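PDB 2CQZ: 5'-deoxynucleotidase from Pyrococcus horikoshii, which probably catalyses the metal-dependent hydrolysis of 2'-deoxyribonucleoside 5'-phosphates to the deoxyribonucleoside and phosphate, as an HD-domain enzyme. Local coordinates for residues 12-17 against 70-75; 18-23 against 77-82; 130-135 against 148-153. All coordinates share one frame; numbering follows the deposited sequence.

Contact 1 (12-17 against 70-75); sequences QTLKRL and HDLAEA. With NI (nickel (II) ion), chain G.
Next to the HD metal site, Leu14 packs on the turn that leads from the nickel-binding pair His70 and Asp71 into helix 74-77. Its two methyl branches do separate work. CD1 meets Leu72 CD1 at 4.1 Å, the side chains crossing at about a right angle, while CD2 settles on the backbone, 3.6 Å from Ala75 N, with the Ala75 methyl close by. Having CG anti to its own carbonyl carbon (chi1 -66°) lets Leu14 reach across to the turn. Leu17 adds CD1, 3.5 Å from Glu74 O, and Thr13 lays CB and CG2 near Ala75 O while its hydroxyl bonds back to Leu10 O.

No hydrogen bond crosses this buried, largely apolar seam. Some backbone groups are met within the segments: Glu74 N to Asp71 O, 2.9 Å, closes a type I turn, and Thr13 O receives both Arg16 N and Leu17 N. Leu14 and Leu17 also bond to the backbone of Ala34 and Ile33. At the start of the turn, Asp71 OD2 holds nickel at 2.3 Å, and His70 NE2, just before it, at 2.4 Å, with Asp71 CB over one face of the imidazole. His36 and Asp127 complete the H...HD...D set of ligands, the signature of the HD domain.

Contact 2 (18-23 against 77-82); sequences PRMGWL and ITDIPL
Asp79 and Met20 meet through a carboxylate that faces the start of helix 20-24. Among the hydrogen bonds, the direct one is modest: Met20 N gives to Asp79 OD2 at 3.0 Å, but the N-H...O angle of 124° makes it weak. The carboxylate arrives there because Asp79 CG stands anti to its own backbone N (chi1 177°), in a residue that centres an inverse gamma turn. Water supplies the other links. One molecule donates to Pro18 O at 3.0 Å and accepts from Asp79 N at 3.1 Å; a second donates to Asp79 OD2 and takes a weak bond from Gly21 N.

The charged pairing is looser. Arg19 NH1 lies 4.4 Å from Asp79 OD2, and although the guanidinium and carboxylate planes are only 14° apart, the oxygen sits well out of the guanidinium plane, with no N-H aimed at it. The salt bridges of this pair are made with other residues of the chain: Arg19 NE with Glu31, Asp79 OD1 with Lys90. The nearest atom of the Arg19 side chain is about 4 Å from the nickel ion.

The apolar part is Met20 CB on the Pro81 ring, nearest at CD, 3.8 Å. One weak direct bond and two waters thus join the segments, and the Arg19 and Asp79 charges, each engaged with another residue, probably attract each other only at a distance.

Contact 3 (130-135 against 148-153); sequences DMILQA and EFWEAI
Ile132 sits at the tight heart of the contact, with its branches directed at different partners. CG2 rides over one face of the Trp150 indole, 3.9 Å from the centroid of the six-membered ring and 18° off its normal, a CH-pi contact offset toward the rim. CD1 extends to Ala152 CB at 3.7 Å and Ile153 CG1 at 3.8 Å. With CG2 anti to the backbone N and CG1 anti to the carbonyl carbon (chi1 -60°), the two arms diverge toward these neighbours. A valine here would lose the CD1 methyl and would probably leave a gap beside Ala152 and Ile153. The buried Ala135 belongs to this tight part too, its CB touching Phe149 CB at 3.9 Å.

Toward the more open side, Met131 meets Phe149 at the ring edge, SD lying 3.8 Å from CD1 in a Met-aromatic contact, and its CE turns to Ala152 CB. Past these, Glu148 and Glu151 are exposed and make no contact with 130-135; Glu148 reaches Lys25 instead. Between the two segments the join is apolar, a fit of aliphatic, sulfur and aromatic surfaces; one turn further along helix 118-140, Glu139 takes the buried indole N-H of Trp150.

Contacts 1 and 2 interleave along the chain: 12-17 runs straight into 18-23, and 70-75 is followed closely by 77-82, so the same two strips of chain meet twice, with centres about 11 Å apart. They touch where Glu74 OE2 lies 3.2 Å from Asp79 OD1, two like charges that both form salt bridges with Lys90. Contact 3 comes later, between helix 118-140 and the region entering helix 152-157, its centre about 15 Å from that of contact 2 and 20 Å from that of contact 1. Trp22, on helix 20-24, packs on Met131, Gln134, Ala135 and Phe149, and so links the metal-site region of this all-helical HD domain to helix 118-140.

Contact 1 (12-17 against 70-75)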
# COMPACT_ATOMS: atom_id res chain seq x y z
N GLN A 12 -10.46 5.41 17.18
CA GLN A 12 -9.51 4.54 16.52
C GLN A 12 -9.55 4.74 15.01
O GLN A 12 -8.69 4.23 14.30
CB GLN A 12 -9.79 3.07 16.84
CG GLN A 12 -9.35 2.66 18.25
CD GLN A 12 -9.16 1.16 18.40
OE1 GLN A 12 -9.97 0.36 17.92
NE2 GLN A 12 -8.10 0.77 19.10
N THR A 13 -10.55 5.48 14.53
CA THR A 13 -10.66 5.76 13.09
C THR A 13 -9.45 6.59 12.67
O THR A 13 -9.09 6.64 11.49
CB THR A 13 -11.94 6.56 12.78
OG1 THR A 13 -13.07 5.90 13.36
CG2 THR A 13 -12.18 6.64 11.28
N LEU A 14 -8.81 7.25 13.64
CA LEU A 14 -7.63 8.06 13.38
C LEU A 14 -6.47 7.21 12.86
O LEU A 14 -5.55 7.73 12.22
CB LEU A 14 -7.19 8.80 14.65
CG LEU A 14 -8.17 9.88 15.15
CD1 LEU A 14 -7.58 10.54 16.39
CD2 LEU A 14 -8.44 10.91 14.05
N LYS A 15 -6.50 5.90 13.15
CA LYS A 15 -5.46 5.00 12.69
C LYS A 15 -5.60 4.82 11.19
O LYS A 15 -4.63 4.56 10.50
CB LYS A 15 -5.57 3.63 13.36
CG LYS A 15 -5.35 3.62 14.85
CD LYS A 15 -5.42 2.21 15.41
CE LYS A 15 -5.07 2.21 16.87
NZ LYS A 15 -4.93 0.85 17.44
N ARG A 16 -6.83 4.97 10.69
CA ARG A 16 -7.09 4.79 9.27
C ARG A 16 -7.07 6.05 8.43
O ARG A 16 -6.90 5.98 7.22
CB ARG A 16 -8.45 4.13 9.05
CG ARG A 16 -8.61 2.80 9.73
CD ARG A 16 -9.83 2.08 9.20
NE ARG A 16 -11.09 2.66 9.63
CZ ARG A 16 -11.56 2.60 10.88
NH1 ARG A 16 -10.86 1.97 11.82
NH2 ARG A 16 -12.73 3.15 11.18
N LEU A 17 -7.29 7.19 9.07
CA LEU A 17 -7.34 8.43 8.30
C LEU A 17 -5.94 9.02 8.08
O LEU A 17 -5.11 9.06 8.98
CB LEU A 17 -8.20 9.44 9.06
CG LEU A 17 -9.64 8.95 9.23
CD1 LEU A 17 -10.42 9.78 10.27
CD2 LEU A 17 -10.45 9.02 7.94
N HIS A 70 -5.96 16.92 21.06
CA HIS A 70 -5.92 18.01 20.09
C HIS A 70 -6.49 17.79 18.69
O HIS A 70 -7.11 18.71 18.15
CB HIS A 70 -4.51 18.62 20.02
CG HIS A 70 -3.60 18.00 18.99
ND1 HIS A 70 -3.01 16.77 19.16
CD2 HIS A 70 -3.17 18.47 17.79
CE1 HIS A 70 -2.25 16.50 18.12
NE2 HIS A 70 -2.33 17.52 17.27
N ASP A 71 -6.31 16.62 18.08
CA ASP A 71 -6.89 16.44 16.75
C ASP A 71 -8.05 15.48 16.74
O ASP A 71 -8.48 15.04 15.68
CB ASP A 71 -5.88 15.93 15.74
CG ASP A 71 -5.00 17.00 15.20
OD1 ASP A 71 -5.50 18.03 14.68
OD2 ASP A 71 -3.78 16.79 15.29
N LEU A 72 -8.55 15.15 17.92
CA LEU A 72 -9.65 14.20 18.07
C LEU A 72 -10.90 14.45 17.22
O LEU A 72 -11.57 13.49 16.85
CB LEU A 72 -10.05 14.13 19.53
CG LEU A 72 -10.35 12.74 20.09
CD1 LEU A 72 -9.09 11.87 20.01
CD2 LEU A 72 -10.80 12.87 21.54
N ALA A 73 -11.21 15.70 16.91
CA ALA A 73 -12.41 16.01 16.12
C ALA A 73 -12.29 15.49 14.71
O ALA A 73 -13.29 15.36 13.99
CB ALA A 73 -12.65 17.51 16.08
N GLU A 74 -11.05 15.19 14.32
CA GLU A 74 -10.81 14.70 12.98
C GLU A 74 -11.32 13.27 12.80
O GLU A 74 -11.52 12.82 11.67
CB GLU A 74 -9.33 14.82 12.63
CG GLU A 74 -8.84 16.26 12.68
CD GLU A 74 -7.46 16.47 12.07
OE1 GLU A 74 -6.69 15.48 11.93
OE2 GLU A 74 -7.13 17.64 11.74
N ALA A 75 -11.57 12.58 13.91
CA ALA A 75 -12.09 11.21 13.85
C ALA A 75 -13.41 11.19 13.08
O ALA A 75 -13.82 10.16 12.54
CB ALA A 75 -12.30 10.66 15.26
NI NI G . -1.91 18.06 14.95

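Contact 2 (18-23 against 77-82)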
# COMPACT_ATOMS: atom_id res chain seq x y z
N PRO A 18 -5.67 9.43 6.84
CA PRO A 18 -4.37 9.98 6.49
C PRO A 18 -4.23 11.48 6.78
O PRO A 18 -5.22 12.21 6.78
CB PRO A 18 -4.28 9.70 5.00
CG PRO A 18 -5.68 9.88 4.55
CD PRO A 18 -6.46 9.14 5.63
N ARG A 19 -3.01 11.93 7.03
CA ARG A 19 -2.76 13.31 7.18
C ARG A 19 -2.71 13.83 5.78
O ARG A 19 -1.77 13.59 5.03
CB ARG A 19 -1.40 13.47 7.85
CG ARG A 19 -1.44 13.03 9.32
CD ARG A 19 -1.62 14.20 10.30
NE ARG A 19 -0.37 14.97 10.40
CZ ARG A 19 -0.42 16.23 10.86
NH1 ARG A 19 -1.56 16.76 11.27
NH2 ARG A 19 0.71 16.93 10.94
N MET A 20 -3.80 14.48 5.38
CA MET A 20 -3.98 14.92 4.00
C MET A 20 -2.93 15.82 3.33
O MET A 20 -2.69 15.67 2.13
CB MET A 20 -5.36 15.55 3.87
CG MET A 20 -6.51 14.64 4.32
SD MET A 20 -6.86 13.20 3.24
CE MET A 20 -7.86 13.94 1.95
N GLY A 21 -2.31 16.74 4.06
CA GLY A 21 -1.32 17.61 3.44
C GLY A 21 -0.30 16.82 2.64
O GLY A 21 0.03 17.18 1.50
N TRP A 22 0.19 15.74 3.23
CA TRP A 22 1.18 14.87 2.60
C TRP A 22 0.65 14.29 1.28
O TRP A 22 1.36 14.30 0.27
CB TRP A 22 1.55 13.75 3.56
CG TRP A 22 1.98 14.18 4.96
CD1 TRP A 22 1.57 13.64 6.14
CD2 TRP A 22 2.97 15.17 5.30
NE1 TRP A 22 2.24 14.21 7.20
CE2 TRP A 22 3.10 15.16 6.72
CE3 TRP A 22 3.76 16.06 4.56
CZ2 TRP A 22 3.99 16.01 7.40
CZ3 TRP A 22 4.64 16.91 5.24
CH2 TRP A 22 4.75 16.88 6.64
N LEU A 23 -0.58 13.77 1.27
CA LEU A 23 -1.16 13.21 0.05
C LEU A 23 -1.19 14.23 -1.08
O LEU A 23 -0.82 13.95 -2.22
CB LEU A 23 -2.60 12.73 0.28
CG LEU A 23 -2.80 11.36 0.93
CD1 LEU A 23 -4.29 11.03 0.97
CD2 LEU A 23 -2.06 10.30 0.13
N ILE A 77 -14.42 14.51 11.34
CA ILE A 77 -14.33 15.42 10.16
C ILE A 77 -13.14 15.17 9.21
O ILE A 77 -13.14 15.56 8.05
CB ILE A 77 -14.43 16.98 10.42
CG1 ILE A 77 -13.30 17.69 11.26
CG2 ILE A 77 -15.82 17.51 10.71
CD1 ILE A 77 -13.26 19.23 11.03
N THR A 78 -12.16 14.34 9.58
CA THR A 78 -11.03 13.96 8.72
C THR A 78 -10.09 15.16 8.71
O THR A 78 -10.51 16.29 9.00
CB THR A 78 -11.42 13.63 7.25
OG1 THR A 78 -11.64 14.83 6.51
CG2 THR A 78 -12.66 12.76 7.19
N ASP A 79 -8.82 14.93 8.40
CA ASP A 79 -7.83 15.99 8.39
C ASP A 79 -7.93 16.86 7.15
O ASP A 79 -7.11 16.74 6.25
CB ASP A 79 -6.43 15.38 8.50
CG ASP A 79 -5.32 16.41 8.44
OD1 ASP A 79 -5.50 17.51 9.02
OD2 ASP A 79 -4.27 16.12 7.83
N ILE A 80 -8.95 17.71 7.11
CA ILE A 80 -9.16 18.61 5.98
C ILE A 80 -7.91 19.47 5.85
O ILE A 80 -7.58 20.22 6.76
CB ILE A 80 -10.38 19.49 6.21
CG1 ILE A 80 -11.62 18.61 6.36
CG2 ILE A 80 -10.53 20.48 5.07
CD1 ILE A 80 -12.84 19.35 6.87
N PRO A 81 -7.21 19.37 4.72
CA PRO A 81 -5.97 20.13 4.46
C PRO A 81 -6.08 21.66 4.43
O PRO A 81 -7.09 22.22 4.02
CB PRO A 81 -5.49 19.54 3.13
CG PRO A 81 -6.78 19.23 2.43
CD PRO A 81 -7.62 18.62 3.52
N LEU A 82 -5.00 22.32 4.86
CA LEU A 82 -4.93 23.78 4.90
C LEU A 82 -5.32 24.40 3.57
O LEU A 82 -5.93 25.47 3.54
CB LEU A 82 -3.52 24.24 5.26
CG LEU A 82 -3.36 25.11 6.51
CD1 LEU A 82 -1.90 25.52 6.65
CD2 LEU A 82 -4.26 26.34 6.40
O HOH W 1 -8.25 12.27 6.95
O HOH W 2 -1.84 17.82 7.32

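Contact 3 (130-135 against 148-153)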
# COMPACT_ATOMS: atom_id res chain seq x y z
N ASP A 130 6.56 17.83 15.18
CA ASP A 130 6.31 16.52 14.59
C ASP A 130 6.17 16.74 13.09
O ASP A 130 6.75 16.01 12.28
CB ASP A 130 5.02 15.92 15.14
CG ASP A 130 4.67 14.58 14.52
OD1 ASP A 130 5.25 13.56 14.95
OD2 ASP A 130 3.83 14.56 13.60
N MET A 131 5.39 17.75 12.72
CA MET A 131 5.18 18.01 11.30
C MET A 131 6.47 18.33 10.54
O MET A 131 6.74 17.76 9.49
CB MET A 131 4.18 19.14 11.10
CG MET A 131 3.95 19.48 9.63
SD MET A 131 2.74 20.80 9.43
CE MET A 131 3.78 22.17 9.89
N ILE A 132 7.27 19.25 11.07
CA ILE A 132 8.52 19.63 10.43
C ILE A 132 9.41 18.40 10.30
O ILE A 132 9.92 18.09 9.22
CB ILE A 132 9.22 20.75 11.25
CG1 ILE A 132 8.30 21.97 11.31
CG2 ILE A 132 10.55 21.14 10.59
CD1 ILE A 132 8.71 23.00 12.34
N LEU A 133 9.60 17.69 11.41
CA LEU A 133 10.42 16.49 11.41
C LEU A 133 9.85 15.42 10.48
O LEU A 133 10.59 14.57 9.97
CB LEU A 133 10.54 15.94 12.83
CG LEU A 133 11.29 16.90 13.73
CD1 LEU A 133 11.35 16.37 15.15
CD2 LEU A 133 12.68 17.11 13.18
N GLN A 134 8.54 15.47 10.25
CA GLN A 134 7.89 14.50 9.37
C GLN A 134 8.18 14.88 7.94
O GLN A 134 8.34 14.01 7.08
CB GLN A 134 6.37 14.47 9.63
CG GLN A 134 5.63 13.29 8.97
CD GLN A 134 6.27 11.92 9.25
OE1 GLN A 134 6.44 11.52 10.40
NE2 GLN A 134 6.62 11.19 8.19
N ALA A 135 8.24 16.18 7.68
CA ALA A 135 8.52 16.68 6.34
C ALA A 135 9.98 16.34 6.03
O ALA A 135 10.34 15.99 4.90
CB ALA A 135 8.31 18.17 6.30
N GLU A 148 7.58 24.47 1.99
CA GLU A 148 6.76 25.33 2.83
C GLU A 148 6.71 24.90 4.29
O GLU A 148 6.84 25.73 5.19
CB GLU A 148 5.34 25.41 2.27
CG GLU A 148 4.70 24.07 1.99
CD GLU A 148 3.28 24.21 1.48
OE1 GLU A 148 2.40 24.65 2.26
OE2 GLU A 148 3.03 23.89 0.30
N PHE A 149 6.51 23.61 4.52
CA PHE A 149 6.43 23.09 5.88
C PHE A 149 7.52 23.58 6.83
O PHE A 149 7.34 23.58 8.05
CB PHE A 149 6.42 21.56 5.82
CG PHE A 149 5.21 20.99 5.14
CD1 PHE A 149 4.00 20.91 5.82
CD2 PHE A 149 5.27 20.55 3.83
CE1 PHE A 149 2.87 20.39 5.21
CE2 PHE A 149 4.14 20.02 3.20
CZ PHE A 149 2.93 19.95 3.90
N TRP A 150 8.66 24.00 6.29
CA TRP A 150 9.73 24.48 7.17
C TRP A 150 9.51 25.87 7.75
O TRP A 150 10.18 26.24 8.72
CB TRP A 150 11.08 24.42 6.44
CG TRP A 150 11.56 23.02 6.26
CD1 TRP A 150 11.20 22.14 5.27
CD2 TRP A 150 12.45 22.30 7.13
NE1 TRP A 150 11.81 20.92 5.47
CE2 TRP A 150 12.59 21.00 6.61
CE3 TRP A 150 13.14 22.64 8.30
CZ2 TRP A 150 13.39 20.02 7.22
CZ3 TRP A 150 13.94 21.67 8.91
CH2 TRP A 150 14.06 20.38 8.36
N GLU A 151 8.56 26.63 7.20
CA GLU A 151 8.30 27.96 7.74
C GLU A 151 7.47 27.91 9.02
O GLU A 151 7.02 28.94 9.53
CB GLU A 151 7.65 28.88 6.70
CG GLU A 151 6.40 28.36 6.03
CD GLU A 151 6.07 29.15 4.77
OE1 GLU A 151 6.93 29.23 3.87
OE2 GLU A 151 4.94 29.69 4.68
N ALA A 152 7.29 26.70 9.55
CA ALA A 152 6.55 26.50 10.79
C ALA A 152 7.48 26.78 11.96
O ALA A 152 7.03 26.95 13.10
CB ALA A 152 6.02 25.07 10.85
N ILE A 153 8.79 26.81 11.69
CA ILE A 153 9.77 27.12 12.73
C ILE A 153 9.56 28.59 13.11
O ILE A 153 9.73 28.98 14.27
CB ILE A 153 11.23 26.97 12.24
CG1 ILE A 153 11.54 25.51 11.93
CG2 ILE A 153 12.19 27.48 13.30
CD1 ILE A 153 12.98 25.27 11.47